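Local coordinates for sialidase B (Streptococcus pneumoniae serotype 4, PDB 4XJW), which hydrolyses alpha-(2->3)-, alpha-(2->6)- and alpha-(2->8)-glycosidic linkages of terminal sialic acid residues in oligosaccharides, glycoproteins and glycolipids, at residues A[507-512]-A[589-594]; A[557-562]-A[568-573]. The protein carries 1 engineered substitution. All coordinates share one frame; numbering follows the deposited sequence.

Contact 1 (A[507-512]-A[589-594]); sequences VELRDG and GLVNKE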
ATOM      1  N   VAL A 507       0.449 -21.183   6.633  1.00 10.52           N
ATOM      2  CA  VAL A 507       1.131 -21.403   7.901  1.00 10.25           C
ATOM      3  C   VAL A 507       1.386 -22.896   8.031  1.00 11.05           C
ATOM      4  O   VAL A 507       0.591 -23.708   7.549  1.00 11.49           O
ATOM      5  CB  VAL A 507       0.307 -20.909   9.117  1.00 13.04           C
ATOM      6  CG1 VAL A 507      -0.005 -19.434   8.988  1.00 15.41           C
ATOM      7  CG2 VAL A 507      -0.982 -21.710   9.271  1.00 13.44           C
ATOM      8  N   GLU A 508       2.506 -23.261   8.647  1.00  9.93           N
ATOM      9  CA  GLU A 508       2.783 -24.668   8.944  1.00 11.47           C
ATOM     10  C   GLU A 508       2.269 -24.961  10.355  1.00 14.39           C
ATOM     11  O   GLU A 508       2.857 -24.517  11.343  1.00 14.23           O
ATOM     12  CB  GLU A 508       4.285 -25.006   8.810  1.00 12.37           C
ATOM     13  CG  GLU A 508       4.528 -26.522   8.752  1.00 16.08           C
ATOM     14  CD  GLU A 508       5.966 -26.910   8.482  1.00 17.34           C
ATOM     15  OE1 GLU A 508       6.841 -26.019   8.509  1.00 18.11           O
ATOM     16  OE2 GLU A 508       6.214 -28.114   8.241  1.00 18.18           O
ATOM     17  N   LEU A 509       1.150 -25.676  10.454  1.00 13.55           N
ATOM     18  CA  LEU A 509       0.550 -25.974  11.761  1.00 16.13           C
ATOM     19  C   LEU A 509       1.426 -26.884  12.602  1.00 19.28           C
ATOM     20  O   LEU A 509       1.546 -26.704  13.813  1.00 24.01           O
ATOM     21  CB  LEU A 509      -0.825 -26.629  11.599  1.00 17.88           C
ATOM     22  CG  LEU A 509      -1.952 -25.756  11.050  1.00 18.67           C
ATOM     23  CD1 LEU A 509      -3.246 -26.535  11.024  1.00 20.02           C
ATOM     24  CD2 LEU A 509      -2.092 -24.487  11.876  1.00 18.36           C
ATOM     25  N   ARG A 510       1.990 -27.891  11.949  1.00 17.81           N
ATOM     26  CA  ARG A 510       2.942 -28.809  12.553  1.00 21.52           C
ATOM     27  C   ARG A 510       3.702 -29.437  11.393  1.00 20.50           C
ATOM     28  O   ARG A 510       3.403 -29.156  10.244  1.00 15.38           O
ATOM     29  CB  ARG A 510       2.222 -29.870  13.388  1.00 23.76           C
ATOM     30  CG  ARG A 510       1.106 -30.597  12.658  1.00 25.10           C
ATOM     31  CD  ARG A 510       0.475 -31.669  13.537  1.00 29.49           C
ATOM     32  NE  ARG A 510      -0.667 -32.326  12.897  1.00 25.21           N
ATOM     33  CZ  ARG A 510      -0.609 -33.515  12.303  1.00 22.91           C
ATOM     34  NH1 ARG A 510       0.536 -34.188  12.270  1.00 32.95           N
ATOM     35  NH2 ARG A 510      -1.698 -34.036  11.756  1.00 32.71           N
ATOM     36  N   ASP A 511       4.682 -30.280  11.675  1.00 19.60           N
ATOM     37  CA  ASP A 511       5.558 -30.768  10.622  1.00 17.96           C
ATOM     38  C   ASP A 511       4.872 -31.389   9.392  1.00 19.28           C
ATOM     39  O   ASP A 511       4.240 -32.440   9.479  1.00 21.39           O
ATOM     40  CB  ASP A 511       6.582 -31.731  11.214  1.00 22.52           C
ATOM     41  CG  ASP A 511       7.950 -31.509  10.653  1.00 33.72           C
ATOM     42  OD1 ASP A 511       8.230 -32.072   9.576  1.00 38.72           O
ATOM     43  OD2 ASP A 511       8.736 -30.765  11.283  1.00 36.36           O
ATOM     44  N   GLY A 512       4.991 -30.710   8.252  1.00 18.20           N
ATOM     45  CA  GLY A 512       4.474 -31.218   6.990  1.00 17.69           C
ATOM     46  C   GLY A 512       3.019 -30.886   6.743  1.00 16.62           C
ATOM     47  O   GLY A 512       2.492 -31.183   5.677  1.00 16.33           O
ATOM     48  N   GLY A 589      -6.125 -17.580  16.832  1.00 17.10           N
ATOM     49  CA  GLY A 589      -6.777 -18.880  16.899  1.00 14.71           C
ATOM     50  C   GLY A 589      -5.897 -19.919  17.567  1.00 19.01           C
ATOM     51  O   GLY A 589      -4.687 -19.965  17.328  1.00 16.44           O
ATOM     52  N   LEU A 590      -6.502 -20.759  18.405  1.00 18.92           N
ATOM     53  CA  LEU A 590      -5.765 -21.827  19.079  1.00 16.49           C
ATOM     54  C   LEU A 590      -6.071 -23.166  18.417  1.00 17.94           C
ATOM     55  O   LEU A 590      -7.235 -23.461  18.106  1.00 17.54           O
ATOM     56  CB  LEU A 590      -6.140 -21.884  20.557  1.00 18.15           C
ATOM     57  CG  LEU A 590      -6.070 -20.564  21.320  1.00 21.10           C
ATOM     58  CD1 LEU A 590      -6.331 -20.773  22.799  1.00 26.97           C
ATOM     59  CD2 LEU A 590      -4.727 -19.887  21.102  1.00 18.36           C
ATOM     60  N   VAL A 591      -5.034 -23.967  18.192  1.00 18.05           N
ATOM     61  CA  VAL A 591      -5.177 -25.228  17.477  1.00 20.21           C
ATOM     62  C   VAL A 591      -5.604 -26.362  18.406  1.00 23.23           C
ATOM     63  O   VAL A 591      -5.006 -26.575  19.464  1.00 25.96           O
ATOM     64  CB  VAL A 591      -3.866 -25.626  16.752  1.00 23.48           C
ATOM     65  CG1 VAL A 591      -4.035 -26.947  16.022  1.00 30.03           C
ATOM     66  CG2 VAL A 591      -3.441 -24.530  15.784  1.00 20.26           C
ATOM     67  N   ASN A 592      -6.654 -27.064  17.998  1.00 24.84           N
ATOM     68  CA  ASN A 592      -7.082 -28.294  18.645  1.00 29.64           C
ATOM     69  C   ASN A 592      -6.252 -29.439  18.071  1.00 33.22           C
ATOM     70  O   ASN A 592      -6.414 -29.804  16.906  1.00 36.97           O
ATOM     71  CB  ASN A 592      -8.573 -28.521  18.382  1.00 32.13           C
ATOM     72  CG  ASN A 592      -9.145 -29.684  19.175  1.00 41.38           C
ATOM     73  OD1 ASN A 592      -8.408 -30.523  19.689  1.00 38.81           O
ATOM     74  ND2 ASN A 592     -10.469 -29.739  19.272  1.00 40.09           N
ATOM     75  N   LYS A 593      -5.360 -30.000  18.886  1.00 29.95           N
ATOM     76  CA  LYS A 593      -4.438 -31.038  18.421  1.00 29.33           C
ATOM     77  C   LYS A 593      -5.145 -32.324  17.985  1.00 33.87           C
ATOM     78  O   LYS A 593      -4.554 -33.172  17.321  1.00 36.07           O
ATOM     79  CB  LYS A 593      -3.392 -31.348  19.491  1.00 32.63           C
ATOM     80  CG  LYS A 593      -2.549 -30.151  19.900  1.00 36.31           C
ATOM     81  CD  LYS A 593      -1.720 -29.615  18.733  1.00 39.45           C
ATOM     82  CE  LYS A 593      -0.614 -30.580  18.338  1.00 39.10           C
ATOM     83  NZ  LYS A 593       0.279 -30.016  17.277  1.00 38.46           N
ATOM     84  N   GLU A 594      -6.415 -32.450  18.355  1.00 39.67           N
ATOM     85  CA  GLU A 594      -7.240 -33.595  17.989  1.00 39.73           C
ATOM     86  C   GLU A 594      -7.337 -33.743  16.474  1.00 39.35           C
ATOM     87  O   GLU A 594      -7.110 -34.822  15.921  1.00 36.79           O
ATOM     88  CB  GLU A 594      -8.645 -33.384  18.550  1.00 45.82           C
ATOM     89  CG  GLU A 594      -9.452 -34.630  18.862  1.00 51.63           C
ATOM     90  CD  GLU A 594     -10.886 -34.287  19.247  1.00 56.26           C
ATOM     91  OE1 GLU A 594     -11.382 -33.230  18.798  1.00 49.95           O
ATOM     92  OE2 GLU A 594     -11.508 -35.065  20.000  1.00 54.24           O
TER
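Leu-509 and Val-591 join two neighbouring blades of the beta-propeller characteristic of the family 33 sialidases. Strand 504-510 is an outermost strand of one four-stranded blade. Strand 584-592 belongs to the next. No hydrogen bond links the two segments, so side chains alone make the contact. Leu-509 CD2 meets Val-591 CG2 at 4.1 Å, a single methyl-to-methyl approach between two buried residues. Val-591 has CG1 opposite its own backbone N (chi1 180°), and this turns CG2 to the leucine. Val-570 and Arg-515 also touch Leu-509. The backbone O of Leu-509 accepts a hydrogen bond from Lys-559 NZ, a second tie between this strand and the next blade.

Further along, at the exposed end, the methylene CD of Arg-510 lies 4.1 Å from Lys-593 NZ. The arginine chain runs straight from CG to NE. The lysine chain bends at chi2 and chi3, and its ammonium ends beside that methylene. The two like charges are near but not touching, Arg-510 NE lying 5.0 Å from Lys-593 NZ. Each has a carboxylate elsewhere: Arg-510 NH2 bridges to Asp-596 and Lys-593 NZ to Glu-568.

Past Asn-592 the chain leaves its strand through an Asx turn, and Lys-593 sits within that turn. With one apolar touch and a pair of cations held by separate acids, the chemistry implies a light contact between the blades here, in which the acids probably offset the repulsion.

Contact 2 (A[557-562]-A[568-573]); sequences AIKYSQ and EAVILS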
ATOM      1  N   ALA A 557      -1.206 -14.196   7.484  1.00  9.87           N
ATOM      2  CA  ALA A 557      -1.359 -15.269   8.465  1.00 11.13           C
ATOM      3  C   ALA A 557      -0.015 -15.766   8.920  1.00 12.63           C
ATOM      4  O   ALA A 557       0.873 -15.967   8.098  1.00 13.43           O
ATOM      5  CB  ALA A 557      -2.147 -16.410   7.859  1.00 14.70           C
ATOM      6  N   ILE A 558       0.124 -15.983  10.224  1.00  9.30           N
ATOM      7  CA  ILE A 558       1.354 -16.588  10.748  1.00 10.85           C
ATOM      8  C   ILE A 558       1.068 -17.636  11.816  1.00 11.37           C
ATOM      9  O   ILE A 558       0.014 -17.629  12.454  1.00 11.03           O
ATOM     10  CB  ILE A 558       2.319 -15.542  11.346  1.00 12.25           C
ATOM     11  CG1 ILE A 558       1.654 -14.783  12.502  1.00 12.40           C
ATOM     12  CG2 ILE A 558       2.806 -14.574  10.280  1.00 13.49           C
ATOM     13  CD1 ILE A 558       2.628 -13.954  13.360  1.00 15.56           C
ATOM     14  N   LYS A 559       2.027 -18.540  12.001  1.00 13.05           N
ATOM     15  CA  LYS A 559       2.027 -19.480  13.113  1.00 13.50           C
ATOM     16  C   LYS A 559       2.949 -18.881  14.169  1.00 13.89           C
ATOM     17  O   LYS A 559       4.130 -18.658  13.910  1.00 16.34           O
ATOM     18  CB  LYS A 559       2.563 -20.834  12.645  1.00 15.79           C
ATOM     19  CG  LYS A 559       2.818 -21.847  13.754  1.00 24.69           C
ATOM     20  CD  LYS A 559       1.535 -22.489  14.218  1.00 20.86           C
ATOM     21  CE  LYS A 559       1.758 -23.401  15.433  1.00 24.18           C
ATOM     22  NZ  LYS A 559       2.742 -24.496  15.188  1.00 30.52           N
ATOM     23  N   TYR A 560       2.392 -18.573  15.333  1.00 12.49           N
ATOM     24  CA  TYR A 560       3.146 -17.957  16.424  1.00 14.03           C
ATOM     25  C   TYR A 560       4.058 -19.004  17.065  1.00 15.38           C
ATOM     26  O   TYR A 560       3.679 -20.168  17.171  1.00 15.22           O
ATOM     27  CB  TYR A 560       2.169 -17.366  17.446  1.00 13.09           C
ATOM     28  CG  TYR A 560       2.811 -16.438  18.449  1.00 14.50           C
ATOM     29  CD1 TYR A 560       3.535 -15.327  18.031  1.00 13.86           C
ATOM     30  CD2 TYR A 560       2.687 -16.665  19.813  1.00 12.85           C
ATOM     31  CE1 TYR A 560       4.132 -14.476  18.947  1.00 12.50           C
ATOM     32  CE2 TYR A 560       3.273 -15.817  20.737  1.00 14.75           C
ATOM     33  CZ  TYR A 560       3.998 -14.724  20.301  1.00 13.26           C
ATOM     34  OH  TYR A 560       4.588 -13.869  21.214  1.00 16.43           O
ATOM     35  N   SER A 561       5.263 -18.605  17.470  1.00 12.48           N
ATOM     36  CA  SER A 561       6.249 -19.559  17.995  1.00 10.56           C
ATOM     37  C   SER A 561       5.978 -20.029  19.430  1.00 15.12           C
ATOM     38  O   SER A 561       6.499 -21.071  19.849  1.00 16.89           O
ATOM     39  CB  SER A 561       7.668 -18.975  17.917  1.00 14.49           C
ATOM     40  OG  SER A 561       7.895 -18.010  18.933  1.00 13.33           O
ATOM     41  N   GLN A 562       5.182 -19.266  20.173  1.00 11.82           N
ATOM     42  CA  GLN A 562       4.954 -19.527  21.593  1.00 15.30           C
ATOM     43  C   GLN A 562       3.526 -19.992  21.810  1.00 19.31           C
ATOM     44  O   GLN A 562       2.628 -19.644  21.035  1.00 16.07           O
ATOM     45  CB  GLN A 562       5.218 -18.267  22.423  1.00 15.83           C
ATOM     46  CG  GLN A 562       6.591 -17.628  22.178  1.00 12.33           C
ATOM     47  CD  GLN A 562       7.738 -18.524  22.588  1.00 15.68           C
ATOM     48  OE1 GLN A 562       7.847 -18.915  23.749  1.00 19.28           O
ATOM     49  NE2 GLN A 562       8.600 -18.862  21.632  1.00 12.21           N
ATOM     50  N   GLU A 568      -1.133 -24.174  20.753  1.00 17.54           N
ATOM     51  CA  GLU A 568      -0.429 -23.604  19.613  1.00 17.71           C
ATOM     52  C   GLU A 568      -1.360 -22.608  18.947  1.00 17.65           C
ATOM     53  O   GLU A 568      -2.584 -22.787  18.947  1.00 18.94           O
ATOM     54  CB  GLU A 568       0.001 -24.690  18.644  1.00 21.87           C
ATOM     55  CG  GLU A 568       0.948 -25.692  19.298  1.00 27.57           C
ATOM     56  CD  GLU A 568       1.361 -26.815  18.373  1.00 35.43           C
ATOM     57  OE1 GLU A 568       1.270 -26.634  17.140  1.00 35.26           O
ATOM     58  OE2 GLU A 568       1.783 -27.878  18.881  1.00 42.10           O
ATOM     59  N   ALA A 569      -0.779 -21.561  18.373  1.00 16.85           N
ATOM     60  CA  ALA A 569      -1.584 -20.424  17.944  1.00 14.39           C
ATOM     61  C   ALA A 569      -1.280 -19.954  16.526  1.00 13.04           C
ATOM     62  O   ALA A 569      -0.122 -19.939  16.097  1.00 14.87           O
ATOM     63  CB  ALA A 569      -1.423 -19.285  18.926  1.00 17.59           C
ATOM     64  N   VAL A 570      -2.342 -19.558  15.827  1.00 14.12           N
ATOM     65  CA  VAL A 570      -2.255 -18.942  14.512  1.00 12.59           C
ATOM     66  C   VAL A 570      -2.805 -17.526  14.638  1.00 12.54           C
ATOM     67  O   VAL A 570      -3.749 -17.292  15.397  1.00 15.66           O
ATOM     68  CB  VAL A 570      -3.068 -19.756  13.497  1.00 16.04           C
ATOM     69  CG1 VAL A 570      -3.291 -18.998  12.197  1.00 14.88           C
ATOM     70  CG2 VAL A 570      -2.369 -21.071  13.242  1.00 13.28           C
ATOM     71  N   ILE A 571      -2.201 -16.569  13.937  1.00  9.50           N
ATOM     72  CA  ILE A 571      -2.718 -15.205  13.952  1.00 12.87           C
ATOM     73  C   ILE A 571      -3.043 -14.753  12.531  1.00 12.09           C
ATOM     74  O   ILE A 571      -2.216 -14.879  11.624  1.00 11.84           O
ATOM     75  CB  ILE A 571      -1.754 -14.220  14.630  1.00 11.70           C
ATOM     76  CG1 ILE A 571      -1.389 -14.735  16.026  1.00 13.07           C
ATOM     77  CG2 ILE A 571      -2.382 -12.831  14.710  1.00 14.22           C
ATOM     78  CD1 ILE A 571      -0.293 -13.942  16.709  1.00 15.22           C
ATOM     79  N   LEU A 572      -4.268 -14.266  12.338  1.00 11.59           N
ATOM     80  CA  LEU A 572      -4.709 -13.741  11.055  1.00 12.13           C
ATOM     81  C   LEU A 572      -4.826 -12.216  11.127  1.00 10.14           C
ATOM     82  O   LEU A 572      -5.203 -11.666  12.160  1.00 12.66           O
ATOM     83  CB  LEU A 572      -6.079 -14.324  10.699  1.00 12.07           C
ATOM     84  CG  LEU A 572      -6.282 -15.824  10.545  1.00 12.47           C
ATOM     85  CD1 LEU A 572      -7.710 -16.081  10.045  1.00 15.11           C
ATOM     86  CD2 LEU A 572      -5.279 -16.446   9.587  1.00 15.78           C
ATOM     87  N   SER A 573      -4.522 -11.543  10.021  1.00 10.20           N
ATOM     88  CA  SER A 573      -4.729 -10.098   9.894  1.00  8.95           C
ATOM     89  C   SER A 573      -5.628  -9.835   8.688  1.00 10.50           C
ATOM     90  O   SER A 573      -5.345 -10.321   7.594  1.00 10.95           O
ATOM     91  CB  SER A 573      -3.386  -9.397   9.699  1.00  8.98           C
ATOM     92  OG  SER A 573      -3.546  -8.088   9.206  1.00 11.10           O
TER
HETATM   93  O   HOH W   1       2.017 -21.333  18.833  1.00 16.81           O
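An antiparallel beta hairpin, the first two strands of a four-stranded propeller blade, sets Ile-558 against Ile-571 as a hydrogen-bonded pair. Three backbone hydrogen bonds join the segments. Ile-558 N binds Ile-571 O, and Ile-571 N binds Ile-558 O, both at 2.9 Å. Tyr-560 N adds a bond of 3.0 Å to Ala-569 O.

Apolar contacts occupy both faces. Ile-558 and Ile-571 lie side by side, CG1 of the first 4.1 Å from CB of the second. Ile-626 packs on both, and Ile-558 also touches the bound inhibitor Optactin, whose pocket it helps to form. On the opposite face Ala-557 CB meets Leu-572 CD2 at 3.6 Å. Phe-517 of the adjacent blade touches both of these residues and Val-570.

The charged contact joins Lys-559 and Glu-568. Bends at chi2 (78°) and chi4 bring NZ to 3.2 Å from Glu-568 OE1, in a salt bridge that meets the carboxylate from above its plane. Lys-559 NZ also binds Leu-509 O, and Glu-568 OE2 has Lys-593 as partner. The carboxylate is thus shared by two lysines, which would probably help keep it ionised.

One water closes the hairpin end. It accepts from Ala-569 N at 2.8 Å, and donates to Gln-562 O and, at 2.6 Å, to Tyr-560 O.

How the contacts relate
Contact 2 is built within one blade, whereas contact 1 joins that blade to its neighbour. Contact 2 is buried and rests on backbone bonds, with apolar side chains on two faces and a pair of opposite charges in a salt bridge. Contact 1 is smaller, runs from a buried leucine-valine touch to exposed like charges, and has no bond across it. The strands 569-575 and 584-592 are sheet neighbours, and Val-591 N probably binds Glu-568 O at 2.8 Å. Contact 2 is nested along the chain inside the loop that contact 1 closes. Their centres lie about 9 Å apart. Val-507 packs on Ile-558, which brings 507-512 against the hairpin as well.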